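Local atomic coordinates of translocator protein BipD (Burkholderia pseudomallei, PDB entry 3NFT), a protein that is required for invasion of epithelial cells and survival within host cells, and probably regulates secretion of the effectors BipB and BipC and their integration into the target cell membrane. Residues M194-G199 / G219-N224; A91-L96 / D136-A141. All coordinates share one frame; numbering follows the deposited sequence.

Contact 1: residues M194-G199 / G219-N224; sequences MQLPKG and GVVTIN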
ATOM      1  N   MET A 194     -25.412  -7.982   9.306  1.00 19.13           N
ATOM      2  CA  MET A 194     -24.147  -7.322   9.502  1.00 19.56           C
ATOM      3  C   MET A 194     -23.868  -6.459   8.285  1.00 19.58           C
ATOM      4  O   MET A 194     -24.266  -6.796   7.183  1.00 22.03           O
ATOM      5  CB  MET A 194     -23.059  -8.376   9.677  1.00 19.00           C
ATOM      6  CG  MET A 194     -23.210  -9.240  10.950  1.00 19.42           C
ATOM      7  SD  MET A 194     -22.921 -11.002  10.657  1.00 20.17           S
ATOM      8  CE  MET A 194     -24.510 -11.490  10.022  1.00 18.55           C
ATOM      9  N   GLN A 195     -23.202  -5.337   8.504  1.00 19.15           N
ATOM     10  CA  GLN A 195     -22.839  -4.444   7.421  1.00 18.82           C
ATOM     11  C   GLN A 195     -21.331  -4.463   7.307  1.00 18.38           C
ATOM     12  O   GLN A 195     -20.634  -4.152   8.266  1.00 18.47           O
ATOM     13  CB  GLN A 195     -23.327  -3.024   7.715  1.00 19.37           C
ATOM     14  CG  GLN A 195     -22.858  -1.998   6.716  1.00 20.71           C
ATOM     15  CD  GLN A 195     -23.430  -2.231   5.340  1.00 21.49           C
ATOM     16  OE1 GLN A 195     -24.653  -2.290   5.173  1.00 22.92           O
ATOM     17  NE2 GLN A 195     -22.553  -2.376   4.344  1.00 20.88           N
ATOM     18  N   LEU A 196     -20.837  -4.841   6.136  1.00 17.64           N
ATOM     19  CA  LEU A 196     -19.409  -4.762   5.846  1.00 18.29           C
ATOM     20  C   LEU A 196     -18.963  -3.296   5.764  1.00 20.34           C
ATOM     21  O   LEU A 196     -19.779  -2.408   5.455  1.00 20.46           O
ATOM     22  CB  LEU A 196     -19.091  -5.476   4.527  1.00 18.34           C
ATOM     23  CG  LEU A 196     -19.246  -6.998   4.511  1.00 18.94           C
ATOM     24  CD1 LEU A 196     -19.105  -7.583   3.114  1.00 19.27           C
ATOM     25  CD2 LEU A 196     -18.223  -7.610   5.445  1.00 20.89           C
ATOM     26  N   PRO A 197     -17.672  -3.027   6.014  1.00 22.26           N
ATOM     27  CA  PRO A 197     -17.142  -1.666   5.875  1.00 24.82           C
ATOM     28  C   PRO A 197     -17.397  -1.105   4.477  1.00 27.49           C
ATOM     29  O   PRO A 197     -17.424  -1.860   3.492  1.00 27.73           O
ATOM     30  CB  PRO A 197     -15.638  -1.847   6.119  1.00 24.31           C
ATOM     31  CG  PRO A 197     -15.513  -3.144   6.890  1.00 23.11           C
ATOM     32  CD  PRO A 197     -16.632  -4.006   6.392  1.00 22.16           C
ATOM     33  N   LYS A 198     -17.604   0.206   4.379  1.00 31.20           N
ATOM     34  CA  LYS A 198     -17.723   0.845   3.072  1.00 33.57           C
ATOM     35  C   LYS A 198     -16.429   0.584   2.291  1.00 33.53           C
ATOM     36  O   LYS A 198     -15.332   0.563   2.867  1.00 34.20           O
ATOM     37  CB  LYS A 198     -17.989   2.351   3.206  1.00 35.03           C
ATOM     38  CG  LYS A 198     -18.539   2.978   1.926  1.00 38.83           C
ATOM     39  CD  LYS A 198     -18.923   4.442   2.111  1.00 42.73           C
ATOM     40  CE  LYS A 198     -19.546   5.015   0.825  1.00 45.10           C
ATOM     41  NZ  LYS A 198     -19.905   6.472   0.936  1.00 46.24           N
ATOM     42  N   GLY A 199     -16.568   0.324   0.994  1.00 32.88           N
ATOM     43  CA  GLY A 199     -15.428  -0.029   0.144  1.00 32.13           C
ATOM     44  C   GLY A 199     -15.102  -1.514   0.088  1.00 30.76           C
ATOM     45  O   GLY A 199     -14.189  -1.919  -0.636  1.00 30.76           O
ATOM     46  N   GLY A 219     -23.263  -4.724   0.710  1.00 22.29           N
ATOM     47  CA  GLY A 219     -22.462  -5.224   1.819  1.00 20.21           C
ATOM     48  C   GLY A 219     -23.224  -5.672   3.051  1.00 18.77           C
ATOM     49  O   GLY A 219     -22.624  -5.810   4.144  1.00 18.39           O
ATOM     50  N   VAL A 220     -24.525  -5.930   2.902  1.00 16.78           N
ATOM     51  CA  VAL A 220     -25.312  -6.447   3.984  1.00 17.85           C
ATOM     52  C   VAL A 220     -25.169  -7.970   3.989  1.00 17.02           C
ATOM     53  O   VAL A 220     -25.494  -8.647   3.004  1.00 16.72           O
ATOM     54  CB  VAL A 220     -26.809  -6.061   3.871  1.00 18.20           C
ATOM     55  CG1 VAL A 220     -27.613  -6.715   4.983  1.00 20.14           C
ATOM     56  CG2 VAL A 220     -26.972  -4.520   3.901  1.00 20.24           C
ATOM     57  N   VAL A 221     -24.678  -8.487   5.105  1.00 16.03           N
ATOM     58  CA  VAL A 221     -24.525  -9.905   5.316  1.00 15.60           C
ATOM     59  C   VAL A 221     -25.704 -10.426   6.121  1.00 15.11           C
ATOM     60  O   VAL A 221     -25.986  -9.930   7.220  1.00 15.24           O
ATOM     61  CB  VAL A 221     -23.227 -10.222   6.064  1.00 15.13           C
ATOM     62  CG1 VAL A 221     -23.051 -11.727   6.145  1.00 13.90           C
ATOM     63  CG2 VAL A 221     -22.032  -9.569   5.364  1.00 17.30           C
ATOM     64  N   THR A 222     -26.385 -11.424   5.568  1.00 15.40           N
ATOM     65  CA  THR A 222     -27.482 -12.110   6.238  1.00 15.14           C
ATOM     66  C   THR A 222     -27.127 -13.597   6.374  1.00 14.83           C
ATOM     67  O   THR A 222     -26.332 -14.142   5.599  1.00 14.86           O
ATOM     68  CB  THR A 222     -28.808 -11.967   5.461  1.00 16.10           C
ATOM     69  OG1 THR A 222     -28.611 -12.401   4.123  1.00 17.91           O
ATOM     70  CG2 THR A 222     -29.291 -10.518   5.470  1.00 17.19           C
ATOM     71  N   ILE A 223     -27.712 -14.238   7.367  1.00 13.83           N
ATOM     72  CA  ILE A 223     -27.440 -15.623   7.684  1.00 13.18           C
ATOM     73  C   ILE A 223     -28.465 -16.503   6.989  1.00 12.41           C
ATOM     74  O   ILE A 223     -29.683 -16.265   7.110  1.00 13.10           O
ATOM     75  CB  ILE A 223     -27.487 -15.819   9.193  1.00 13.44           C
ATOM     76  CG1 ILE A 223     -26.429 -14.922   9.858  1.00 16.24           C
ATOM     77  CG2 ILE A 223     -27.315 -17.281   9.565  1.00 13.66           C
ATOM     78  CD1 ILE A 223     -26.592 -14.856  11.300  1.00 16.58           C
ATOM     79  N   ASN A 224     -27.988 -17.494   6.246  1.00 12.17           N
ATOM     80  CA  ASN A 224     -28.870 -18.416   5.525  1.00 12.45           C
ATOM     81  C   ASN A 224     -29.670 -19.228   6.566  1.00 12.36           C
ATOM     82  O   ASN A 224     -29.070 -19.946   7.387  1.00 11.83           O
ATOM     83  CB  ASN A 224     -28.012 -19.329   4.626  1.00 14.05           C
ATOM     84  CG  ASN A 224     -28.812 -20.241   3.760  1.00 16.36           C
ATOM     85  OD1 ASN A 224     -30.003 -20.486   3.992  1.00 18.95           O
ATOM     86  ND2 ASN A 224     -28.139 -20.794   2.728  1.00 19.29           N
TER
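Bends at chi2 and at chi3 (-82°) curl the Met194 side chain so that its terminal CE turns back to the strand 220-223, where it meets CG1 of Ile223 at 3.9 Å and also lies against the carbonyl O of Val221. Gln195, by contrast, sends CG anti to the backbone N (chi1 173°) and then folds at chi2, which carries its amide over Gly219 and sets OE1 3.5 Å from CG2 of Val220, the two side chains crossing at about a right angle. NE2 of Gln195 fixes the amide by donating to the carbonyl O of Leu196 at 3.0 Å, on a lone pair and nearly in the amide plane, and also bonds Ser218 O. Between the backbones runs a short antiparallel ladder: Met194 and Val221 form a hydrogen-bonded pair, Gln195 and Val220 a non-hydrogen-bonded one. Val221 N gives to Met194 O at 2.7 Å, Met194 N to Val221 O at 2.9 Å, and Leu196 N to Gly219 O. The strand 193-195 is thereby joined as an edge to the central strand of a three-stranded sheet completed by 213-215. Beyond the strand end, CG of Leu196 rests 3.9 Å from CG2 of Val221; on the face of Met194 and Val221, Met194 continues onto Thr142 and Leu147 of the helix 121-160.

Contact 2: residues A91-L96 / D136-A141; sequences AQRNLL and DIDAYA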
ATOM      1  N   ALA A  91      -8.095  -3.853  20.533  1.00 13.87           N
ATOM      2  CA  ALA A  91      -6.662  -3.917  20.799  1.00 13.15           C
ATOM      3  C   ALA A  91      -5.858  -3.895  19.502  1.00 12.46           C
ATOM      4  O   ALA A  91      -4.818  -3.235  19.391  1.00 13.25           O
ATOM      5  CB  ALA A  91      -6.336  -5.147  21.635  1.00 13.22           C
ATOM      6  N   GLN A  92      -6.361  -4.608  18.495  1.00 11.79           N
ATOM      7  CA  GLN A  92      -5.695  -4.627  17.206  1.00 12.12           C
ATOM      8  C   GLN A  92      -5.696  -3.249  16.559  1.00 13.58           C
ATOM      9  O   GLN A  92      -4.676  -2.792  16.028  1.00 13.33           O
ATOM     10  CB  GLN A  92      -6.371  -5.617  16.279  1.00 11.45           C
ATOM     11  CG  GLN A  92      -6.167  -7.062  16.595  1.00 11.59           C
ATOM     12  CD  GLN A  92      -6.997  -7.969  15.696  1.00 12.66           C
ATOM     13  OE1 GLN A  92      -8.181  -7.711  15.478  1.00 12.19           O
ATOM     14  NE2 GLN A  92      -6.378  -9.067  15.190  1.00 13.20           N
ATOM     15  N   ARG A  93      -6.857  -2.598  16.565  1.00 14.37           N
ATOM     16  CA  ARG A  93      -6.966  -1.250  15.989  1.00 16.59           C
ATOM     17  C   ARG A  93      -6.039  -0.270  16.699  1.00 16.92           C
ATOM     18  O   ARG A  93      -5.378   0.558  16.062  1.00 17.28           O
ATOM     19  CB  ARG A  93      -8.414  -0.750  16.056  1.00 17.79           C
ATOM     20  CG  ARG A  93      -8.613   0.565  15.288  1.00 22.59           C
ATOM     21  CD  ARG A  93     -10.074   1.008  15.191  1.00 27.97           C
ATOM     22  NE  ARG A  93     -10.208   2.228  14.369  1.00 33.46           N
ATOM     23  CZ  ARG A  93     -10.601   2.279  13.092  1.00 35.80           C
ATOM     24  NH1 ARG A  93     -10.938   1.186  12.412  1.00 36.30           N
ATOM     25  NH2 ARG A  93     -10.680   3.462  12.484  1.00 37.57           N
ATOM     26  N   ASN A  94      -6.008  -0.356  18.027  1.00 17.28           N
ATOM     27  CA  ASN A  94      -5.152   0.531  18.827  1.00 18.00           C
ATOM     28  C   ASN A  94      -3.684   0.360  18.438  1.00 17.04           C
ATOM     29  O   ASN A  94      -2.955   1.348  18.297  1.00 18.07           O
ATOM     30  CB  ASN A  94      -5.316   0.259  20.322  1.00 18.58           C
ATOM     31  CG  ASN A  94      -6.623   0.795  20.910  1.00 22.05           C
ATOM     32  OD1 ASN A  94      -6.968   0.447  22.043  1.00 27.15           O
ATOM     33  ND2 ASN A  94      -7.344   1.627  20.167  1.00 24.28           N
ATOM     34  N   LEU A  95      -3.246  -0.883  18.256  1.00 15.78           N
ATOM     35  CA  LEU A  95      -1.856  -1.136  17.890  1.00 15.21           C
ATOM     36  C   LEU A  95      -1.558  -0.574  16.490  1.00 15.20           C
ATOM     37  O   LEU A  95      -0.524   0.020  16.250  1.00 16.41           O
ATOM     38  CB  LEU A  95      -1.534  -2.630  17.981  1.00 15.37           C
ATOM     39  CG  LEU A  95      -0.123  -3.090  17.584  1.00 15.56           C
ATOM     40  CD1 LEU A  95       0.972  -2.252  18.250  1.00 17.92           C
ATOM     41  CD2 LEU A  95       0.083  -4.576  17.901  1.00 16.03           C
ATOM     42  N   LEU A  96      -2.459  -0.789  15.549  1.00 15.59           N
ATOM     43  CA  LEU A  96      -2.279  -0.191  14.217  1.00 15.57           C
ATOM     44  C   LEU A  96      -2.202   1.335  14.275  1.00 17.16           C
ATOM     45  O   LEU A  96      -1.385   1.945  13.597  1.00 17.27           O
ATOM     46  CB  LEU A  96      -3.390  -0.647  13.256  1.00 15.87           C
ATOM     47  CG  LEU A  96      -3.350  -2.111  12.820  1.00 14.90           C
ATOM     48  CD1 LEU A  96      -4.466  -2.430  11.814  1.00 16.94           C
ATOM     49  CD2 LEU A  96      -2.028  -2.514  12.230  1.00 16.92           C
ATOM     50  N   ASP A 136     -10.284  -4.795   7.647  1.00 19.83           N
ATOM     51  CA  ASP A 136     -10.414  -6.243   7.843  1.00 19.47           C
ATOM     52  C   ASP A 136     -10.699  -6.589   9.299  1.00 17.56           C
ATOM     53  O   ASP A 136     -11.513  -7.467   9.582  1.00 17.40           O
ATOM     54  CB  ASP A 136      -9.171  -6.982   7.363  1.00 20.44           C
ATOM     55  CG  ASP A 136      -9.083  -7.072   5.856  1.00 23.68           C
ATOM     56  OD1 ASP A 136     -10.116  -6.926   5.175  1.00 26.83           O
ATOM     57  OD2 ASP A 136      -7.973  -7.280   5.347  1.00 25.92           O
ATOM     58  N   ILE A 137     -10.033  -5.903  10.226  1.00 16.31           N
ATOM     59  CA  ILE A 137     -10.341  -6.098  11.640  1.00 15.52           C
ATOM     60  C   ILE A 137     -11.787  -5.859  11.962  1.00 15.24           C
ATOM     61  O   ILE A 137     -12.434  -6.658  12.646  1.00 15.70           O
ATOM     62  CB  ILE A 137      -9.519  -5.136  12.555  1.00 16.29           C
ATOM     63  CG1 ILE A 137      -8.064  -5.563  12.578  1.00 17.25           C
ATOM     64  CG2 ILE A 137     -10.133  -5.052  13.977  1.00 17.30           C
ATOM     65  CD1 ILE A 137      -7.152  -4.401  13.047  1.00 19.72           C
ATOM     66  N   ASP A 138     -12.276  -4.718  11.494  1.00 15.78           N
ATOM     67  CA  ASP A 138     -13.657  -4.330  11.731  1.00 16.62           C
ATOM     68  C   ASP A 138     -14.632  -5.299  11.098  1.00 15.80           C
ATOM     69  O   ASP A 138     -15.630  -5.695  11.727  1.00 16.86           O
ATOM     70  CB  ASP A 138     -13.909  -2.930  11.142  1.00 17.45           C
ATOM     71  CG  ASP A 138     -13.357  -1.808  11.998  1.00 22.15           C
ATOM     72  OD1 ASP A 138     -13.428  -0.647  11.520  1.00 28.94           O
ATOM     73  OD2 ASP A 138     -12.866  -2.039  13.122  1.00 26.89           O
ATOM     74  N   ALA A 139     -14.394  -5.647   9.832  1.00 14.98           N
ATOM     75  CA  ALA A 139     -15.262  -6.569   9.114  1.00 14.62           C
ATOM     76  C   ALA A 139     -15.360  -7.889   9.862  1.00 13.86           C
ATOM     77  O   ALA A 139     -16.447  -8.425  10.096  1.00 13.24           O
ATOM     78  CB  ALA A 139     -14.722  -6.841   7.702  1.00 16.02           C
ATOM     79  N   TYR A 140     -14.216  -8.446  10.220  1.00 13.41           N
ATOM     80  CA  TYR A 140     -14.243  -9.744  10.844  1.00 13.74           C
ATOM     81  C   TYR A 140     -14.867  -9.717  12.214  1.00 13.38           C
ATOM     82  O   TYR A 140     -15.562 -10.661  12.589  1.00 14.79           O
ATOM     83  CB  TYR A 140     -12.853 -10.395  10.891  1.00 13.51           C
ATOM     84  CG  TYR A 140     -12.771 -11.534   9.908  1.00 15.94           C
ATOM     85  CD1 TYR A 140     -12.073 -11.431   8.728  1.00 18.15           C
ATOM     86  CD2 TYR A 140     -13.457 -12.703  10.162  1.00 16.75           C
ATOM     87  CE1 TYR A 140     -12.030 -12.496   7.841  1.00 19.30           C
ATOM     88  CE2 TYR A 140     -13.428 -13.751   9.290  1.00 19.24           C
ATOM     89  CZ  TYR A 140     -12.721 -13.646   8.136  1.00 20.22           C
ATOM     90  OH  TYR A 140     -12.758 -14.727   7.299  1.00 23.50           O
ATOM     91  N   ALA A 141     -14.631  -8.647  12.958  1.00 14.35           N
ATOM     92  CA  ALA A 141     -15.253  -8.489  14.245  1.00 15.49           C
ATOM     93  C   ALA A 141     -16.776  -8.464  14.095  1.00 14.16           C
ATOM     94  O   ALA A 141     -17.493  -9.082  14.875  1.00 14.69           O
ATOM     95  CB  ALA A 141     -14.750  -7.202  14.938  1.00 16.49           C
TER
HETATM   96  O   HOH W   1     -10.429  -1.277  12.992  1.00 31.18           O
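Van der Waals contact between the two helices centres on Ile137, whose CD1 lies 3.5 Å from CB of Gln92 and meets CD1 of Leu96 tip to tip at 3.6 Å. With CG1 of Ile137 anti to the carbonyl carbon (chi1 -71°), this branch is directed across the interface, while the amide oxygen OE1 of Gln92 lies against the aliphatic branches of Ile137, 3.6 Å from both CG1 and CG2. Phe279 of the helix 244-295 touches Gln92, Leu96 and Ile137, adding a third helix to this cluster.

The ionic contact joins Arg93 and Asp138. The extended chain of Arg93 carries its NH1 to 3.2 Å from Asp138 OD1, a salt bridge in which the guanidinium and carboxylate planes are only 7° apart, although OD1 approaches the guanidinium obliquely.

A water adds a second link between the two charged groups: it sits in plane at the guanidinium edge, accepting from Arg93 NH1 and donating to Asp138 OD2, at 2.6 Å each. The carboxylate is thus coupled to one nitrogen both directly and through water.

The segment axes come within 10.4 Å at closest approach and run nearly antiparallel, at 175°. Such an apolar seam flanked by a salt bridge is characteristic of an antiparallel helical bundle, here placing the helix 76-103 against the predicted coiled-coil helix 121-160.

How the contacts relate
The helix 121-160 connects the two contacts, which illustrate different ways of building on one long element. Contact 2 uses it directly, pairing it with another helix mainly through side chains, with no backbone hydrogen bond between the two segments; contact 1 unites two strands through backbone bonds and lays their apolar face on the same helix. Both are largely buried, with more polar margins: an exposed glutamine in contact 1 and a partly exposed ion pair in contact 2. Their centres are about 17 Å apart, yet they touch, since Pro197 CD packs 3.7 Å from Ala139 CB. Along the chain they follow in series, the helical pairing closing before the strand pairing opens.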